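Local coordinates for immunogenic protein MPT63/MPB63 (Mycobacterium tuberculosis, PDB 1LMI), which is a major secreted, immunogenic protein of the tubercle bacillus with a beta-sandwich fold, whose molecular function is not established, at residues 21-34 with 46-60. Numbering follows the deposited sequence.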
loop_
_atom_site.group_PDB
_atom_site.type_symbol
_atom_site.label_atom_id
_atom_site.label_comp_id
_atom_site.label_asym_id
_atom_site.label_seq_id
_atom_site.Cartn_x
_atom_site.Cartn_y
_atom_site.Cartn_z
ATOM N N GLN A 21 8.587 -7.825 -16.716
ATOM C CA GLN A 21 7.933 -7.389 -17.932
ATOM C C GLN A 21 6.564 -6.802 -17.615
ATOM O O GLN A 21 5.585 -7.040 -18.311
ATOM C CB GLN A 21 7.725 -8.558 -18.910
ATOM C CG GLN A 21 8.237 -8.220 -20.305
ATOM C CD GLN A 21 9.653 -7.662 -20.193
ATOM O OE1 GLN A 21 9.987 -6.700 -20.871
ATOM N NE2 GLN A 21 10.434 -8.286 -19.322
ATOM N N VAL A 22 6.528 -6.056 -16.512
ATOM C CA VAL A 22 5.243 -5.441 -16.164
ATOM C C VAL A 22 5.484 -3.950 -15.931
ATOM O O VAL A 22 6.596 -3.520 -15.628
ATOM C CB VAL A 22 4.529 -5.997 -14.922
ATOM C CG1 VAL A 22 4.028 -7.412 -15.200
ATOM C CG2 VAL A 22 5.381 -5.996 -13.660
ATOM N N VAL A 23 4.403 -3.202 -16.097
ATOM C CA VAL A 23 4.313 -1.809 -15.691
ATOM C C VAL A 23 3.048 -1.693 -14.850
ATOM O O VAL A 23 1.985 -2.202 -15.228
ATOM C CB VAL A 23 4.224 -0.844 -16.881
ATOM C CG1 VAL A 23 4.109 0.607 -16.424
ATOM C CG2 VAL A 23 5.428 -1.047 -17.797
ATOM N N LEU A 24 3.177 -1.036 -13.703
ATOM C CA LEU A 24 1.934 -0.918 -12.932
ATOM C C LEU A 24 1.859 0.494 -12.357
ATOM O O LEU A 24 2.830 1.241 -12.247
ATOM C CB LEU A 24 1.825 -2.029 -11.906
ATOM C CG LEU A 24 2.908 -2.179 -10.855
ATOM C CD1 LEU A 24 2.440 -3.137 -9.776
ATOM C CD2 LEU A 24 4.232 -2.675 -11.430
ATOM N N GLY A 25 0.601 0.823 -12.034
ATOM C CA GLY A 25 0.333 2.114 -11.388
ATOM C C GLY A 25 -0.237 1.823 -10.025
ATOM O O GLY A 25 -1.087 0.933 -9.938
ATOM N N TRP A 26 0.198 2.499 -8.987
ATOM C CA TRP A 26 -0.473 2.378 -7.712
ATOM C C TRP A 26 -0.906 3.783 -7.234
ATOM O O TRP A 26 -0.090 4.703 -7.236
ATOM C CB TRP A 26 0.425 1.783 -6.639
ATOM C CG TRP A 26 0.572 0.299 -6.497
ATOM C CD1 TRP A 26 1.608 -0.477 -6.957
ATOM C CD2 TRP A 26 -0.365 -0.551 -5.822
ATOM N NE1 TRP A 26 1.328 -1.803 -6.583
ATOM C CE2 TRP A 26 0.142 -1.857 -5.905
ATOM C CE3 TRP A 26 -1.589 -0.321 -5.168
ATOM C CZ2 TRP A 26 -0.521 -2.953 -5.353
ATOM C CZ3 TRP A 26 -2.241 -1.419 -4.625
ATOM C CH2 TRP A 26 -1.710 -2.701 -4.722
ATOM N N LYS A 27 -2.166 3.862 -6.819
ATOM C CA LYS A 27 -2.690 5.050 -6.155
ATOM C C LYS A 27 -2.889 4.707 -4.671
ATOM O O LYS A 27 -3.466 3.650 -4.381
ATOM C CB LYS A 27 -4.017 5.512 -6.728
ATOM C CG LYS A 27 -4.594 6.773 -6.059
ATOM C CD LYS A 27 -5.966 7.105 -6.661
ATOM C CE LYS A 27 -6.708 8.104 -5.794
ATOM N NZ LYS A 27 -7.915 8.663 -6.470
ATOM N N VAL A 28 -2.438 5.617 -3.818
ATOM C CA VAL A 28 -2.761 5.495 -2.386
ATOM C C VAL A 28 -3.348 6.831 -1.946
ATOM O O VAL A 28 -2.843 7.921 -2.297
ATOM C CB VAL A 28 -1.549 5.097 -1.533
ATOM C CG1 VAL A 28 -1.908 5.047 -0.052
ATOM C CG2 VAL A 28 -1.038 3.728 -1.964
ATOM N N SER A 29 -4.499 6.725 -1.242
ATOM C CA SER A 29 -5.162 7.937 -0.770
ATOM C C SER A 29 -5.934 7.637 0.507
ATOM O O SER A 29 -6.106 6.485 0.916
ATOM C CB SER A 29 -6.135 8.498 -1.833
ATOM O OG SER A 29 -7.149 7.542 -2.062
ATOM N N ASP A 30 -6.447 8.674 1.174
ATOM C CA ASP A 30 -7.348 8.456 2.309
ATOM C C ASP A 30 -6.701 7.590 3.420
ATOM O O ASP A 30 -7.277 6.677 4.019
ATOM C CB ASP A 30 -8.679 7.865 1.866
ATOM C CG ASP A 30 -9.356 8.623 0.748
ATOM O OD1 ASP A 30 -10.176 9.522 1.037
ATOM O OD2 ASP A 30 -9.098 8.348 -0.446
ATOM N N LEU A 31 -5.448 7.922 3.740
ATOM C CA LEU A 31 -4.771 7.399 4.901
ATOM C C LEU A 31 -5.298 8.069 6.171
ATOM O O LEU A 31 -5.164 9.298 6.329
ATOM C CB LEU A 31 -3.265 7.651 4.772
ATOM C CG LEU A 31 -2.430 7.342 6.018
ATOM C CD1 LEU A 31 -2.352 5.845 6.303
ATOM C CD2 LEU A 31 -1.034 7.915 5.877
ATOM N N LYS A 32 -5.887 7.273 7.049
ATOM C CA LYS A 32 -6.581 7.893 8.190
ATOM C C LYS A 32 -6.852 6.910 9.314
ATOM O O LYS A 32 -6.805 5.701 9.062
ATOM C CB LYS A 32 -7.907 8.489 7.705
ATOM C CG LYS A 32 -8.905 7.473 7.158
ATOM C CD LYS A 32 -10.112 8.215 6.583
ATOM C CE LYS A 32 -11.020 7.286 5.809
ATOM N NZ LYS A 32 -12.063 8.078 5.069
ATOM N N SER A 33 -7.091 7.443 10.507
ATOM C CA SER A 33 -7.527 6.554 11.598
ATOM C C SER A 33 -8.787 5.829 11.174
ATOM O O SER A 33 -9.691 6.408 10.581
ATOM C CB SER A 33 -7.746 7.353 12.882
ATOM O OG SER A 33 -8.062 6.373 13.907
ATOM N N SER A 34 -8.866 4.530 11.480
ATOM C CA SER A 34 -9.965 3.706 11.028
ATOM C C SER A 34 -10.856 3.340 12.225
ATOM O O SER A 34 -10.395 3.271 13.355
ATOM C CB SER A 34 -9.452 2.423 10.371
ATOM O OG SER A 34 -10.432 1.665 9.691
ATOM N N GLN A 46 -3.984 1.621 17.508
ATOM C CA GLN A 46 -5.147 2.086 16.783
ATOM C C GLN A 46 -5.133 1.617 15.318
ATOM O O GLN A 46 -4.126 1.872 14.663
ATOM C CB GLN A 46 -5.152 3.620 16.815
ATOM C CG GLN A 46 -6.248 4.219 15.938
ATOM C CD GLN A 46 -7.629 3.985 16.491
ATOM O OE1 GLN A 46 -7.895 4.236 17.673
ATOM N NE2 GLN A 46 -8.549 3.522 15.665
ATOM N N VAL A 47 -6.229 1.033 14.867
ATOM C CA VAL A 47 -6.217 0.612 13.454
ATOM C C VAL A 47 -6.307 1.853 12.549
ATOM O O VAL A 47 -7.142 2.720 12.787
ATOM C CB VAL A 47 -7.350 -0.337 13.101
ATOM C CG1 VAL A 47 -7.321 -0.709 11.620
ATOM C CG2 VAL A 47 -7.290 -1.597 13.968
ATOM N N TRP A 48 -5.418 1.896 11.570
ATOM C CA TRP A 48 -5.466 2.913 10.516
ATOM C C TRP A 48 -5.770 2.203 9.201
ATOM O O TRP A 48 -5.642 0.983 9.034
ATOM C CB TRP A 48 -4.147 3.684 10.399
ATOM C CG TRP A 48 -4.109 4.817 11.388
ATOM C CD1 TRP A 48 -4.294 4.697 12.743
ATOM C CD2 TRP A 48 -3.892 6.192 11.088
ATOM N NE1 TRP A 48 -4.186 5.953 13.315
ATOM C CE2 TRP A 48 -3.942 6.879 12.318
ATOM C CE3 TRP A 48 -3.642 6.936 9.907
ATOM C CZ2 TRP A 48 -3.768 8.246 12.418
ATOM C CZ3 TRP A 48 -3.471 8.290 10.019
ATOM C CH2 TRP A 48 -3.531 8.945 11.258
ATOM N N GLU A 49 -6.211 2.987 8.220
ATOM C CA GLU A 49 -6.504 2.470 6.904
ATOM C C GLU A 49 -5.961 3.431 5.828
ATOM O O GLU A 49 -5.678 4.591 6.091
ATOM C CB GLU A 49 -8.002 2.260 6.684
ATOM C CG GLU A 49 -8.819 3.553 6.775
ATOM C CD GLU A 49 -10.270 3.374 6.419
ATOM O OE1 GLU A 49 -11.031 2.754 7.212
ATOM O OE2 GLU A 49 -10.702 3.818 5.350
ATOM N N ALA A 50 -5.827 2.873 4.619
ATOM C CA ALA A 50 -5.677 3.710 3.436
ATOM C C ALA A 50 -6.484 3.004 2.325
ATOM O O ALA A 50 -6.847 1.825 2.407
ATOM C CB ALA A 50 -4.251 3.970 3.015
ATOM N N THR A 51 -6.786 3.737 1.264
ATOM C CA THR A 51 -7.430 3.185 0.083
ATOM C C THR A 51 -6.426 3.120 -1.061
ATOM O O THR A 51 -5.852 4.132 -1.474
ATOM C CB THR A 51 -8.626 4.037 -0.336
ATOM O OG1 THR A 51 -9.600 4.027 0.733
ATOM C CG2 THR A 51 -9.260 3.468 -1.595
ATOM N N ALA A 52 -6.177 1.911 -1.545
ATOM C CA ALA A 52 -5.148 1.652 -2.547
ATOM C C ALA A 52 -5.777 1.040 -3.799
ATOM O O ALA A 52 -6.709 0.238 -3.678
ATOM C CB ALA A 52 -4.090 0.719 -2.015
ATOM N N THR A 53 -5.255 1.471 -4.927
ATOM C CA THR A 53 -5.714 1.009 -6.240
ATOM C C THR A 53 -4.505 0.638 -7.103
ATOM O O THR A 53 -3.579 1.450 -7.248
ATOM C CB THR A 53 -6.519 2.091 -6.973
ATOM O OG1 THR A 53 -7.587 2.564 -6.120
ATOM C CG2 THR A 53 -7.186 1.528 -8.231
ATOM N N VAL A 54 -4.503 -0.576 -7.659
ATOM C CA VAL A 54 -3.435 -1.000 -8.569
ATOM C C VAL A 54 -3.985 -1.057 -9.992
ATOM O O VAL A 54 -5.153 -1.447 -10.213
ATOM C CB VAL A 54 -2.808 -2.319 -8.124
ATOM C CG1 VAL A 54 -3.816 -3.459 -8.088
ATOM C CG2 VAL A 54 -1.641 -2.609 -9.068
ATOM N N ASN A 55 -3.167 -0.643 -10.913
ATOM C CA ASN A 55 -3.506 -0.490 -12.329
ATOM C C ASN A 55 -2.539 -1.322 -13.154
ATOM O O ASN A 55 -1.348 -1.049 -13.097
ATOM C CB ASN A 55 -3.406 0.993 -12.681
ATOM C CG ASN A 55 -3.852 1.294 -14.088
ATOM O OD1 ASN A 55 -4.263 0.397 -14.828
ATOM N ND2 ASN A 55 -3.770 2.579 -14.444
ATOM N N ALA A 56 -3.043 -2.325 -13.863
ATOM C CA ALA A 56 -2.155 -3.184 -14.669
ATOM C C ALA A 56 -1.898 -2.508 -16.004
ATOM O O ALA A 56 -2.644 -2.636 -16.975
ATOM C CB ALA A 56 -2.803 -4.535 -14.757
ATOM N N ILE A 57 -0.848 -1.717 -16.099
ATOM C CA ILE A 57 -0.633 -0.903 -17.302
ATOM C C ILE A 57 -0.018 -1.760 -18.399
ATOM O O ILE A 57 -0.416 -1.632 -19.559
ATOM C CB ILE A 57 0.235 0.304 -16.936
ATOM C CG1 ILE A 57 -0.523 1.263 -15.997
ATOM C CG2 ILE A 57 0.774 1.016 -18.160
ATOM C CD1 ILE A 57 0.314 2.408 -15.440
ATOM N N ARG A 58 0.940 -2.613 -18.020
ATOM C CA ARG A 58 1.558 -3.525 -18.981
ATOM C C ARG A 58 1.661 -4.894 -18.299
ATOM O O ARG A 58 2.257 -4.930 -17.217
ATOM C CB ARG A 58 2.932 -3.061 -19.456
ATOM C CG ARG A 58 3.580 -4.058 -20.427
ATOM C CD ARG A 58 4.998 -3.611 -20.797
ATOM N NE ARG A 58 5.546 -4.408 -21.900
ATOM C CZ ARG A 58 6.682 -5.089 -21.883
ATOM N NH1 ARG A 58 7.441 -5.080 -20.791
ATOM N NH2 ARG A 58 7.091 -5.785 -22.952
ATOM N N GLY A 59 1.097 -5.919 -18.931
ATOM C CA GLY A 59 1.078 -7.250 -18.389
ATOM C C GLY A 59 0.006 -7.476 -17.338
ATOM O O GLY A 59 -0.658 -6.529 -16.897
ATOM N N SER A 60 -0.137 -8.742 -16.953
ATOM C CA SER A 60 -0.966 -9.157 -15.848
ATOM C C SER A 60 -0.204 -8.864 -14.549
ATOM O O SER A 60 0.980 -9.168 -14.510
ATOM C CB SER A 60 -1.300 -10.651 -15.909
ATOM O OG SER A 60 -0.107 -11.419 -15.982
HETATM O O HOH W 1 8.037 -3.808 -18.280
HETATM O O HOH W 2 -9.198 4.755 3.322
#
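With CG anti to its carbonyl carbon (chi1 -85°), the indole of Trp26 reaches across to Val54, whose CB sits 3.4 Å from the centroid of the six-membered ring and almost on its normal, a CH-pi contact over one face. Trp48 shares that first torsion but differs in its second (chi2 55°), and one face of its indole lies over the backbone of Lys32 and Ser33: Ser33 CA is 3.6 Å from the five-membered centroid, while Leu31 CD1 approaches the ring edge. Nearby, Ser34 OG donates to the anti lone pair of Glu49 OE1 at 2.8 Å, and a water bridges Asp30 O and Thr51 OG1. At the other end, Arg58 runs extended to NE and its NH1 donates a nearly straight hydrogen bond to Gln21 OE1 (3.0 Å); the acceptor lies in the guanidinium plane, but the donor stands above the amide plane. Paired backbone bonds join Gly25 with Asn55 and Lys27 with Thr53. Val23 O accepts from Arg58 N and, weakly, Ile57 N, a classic bulge; a second bulge lies between Ser29 and Lys32. Trp26 also meets Phe68 edge-to-face and touches Leu127 and Trp129, which places it between the sheets. Flanked by strands 12-17 and 100-109, strands 22-33 and 46-56 form the central antiparallel pair of a four-stranded sheet in the beta-sandwich.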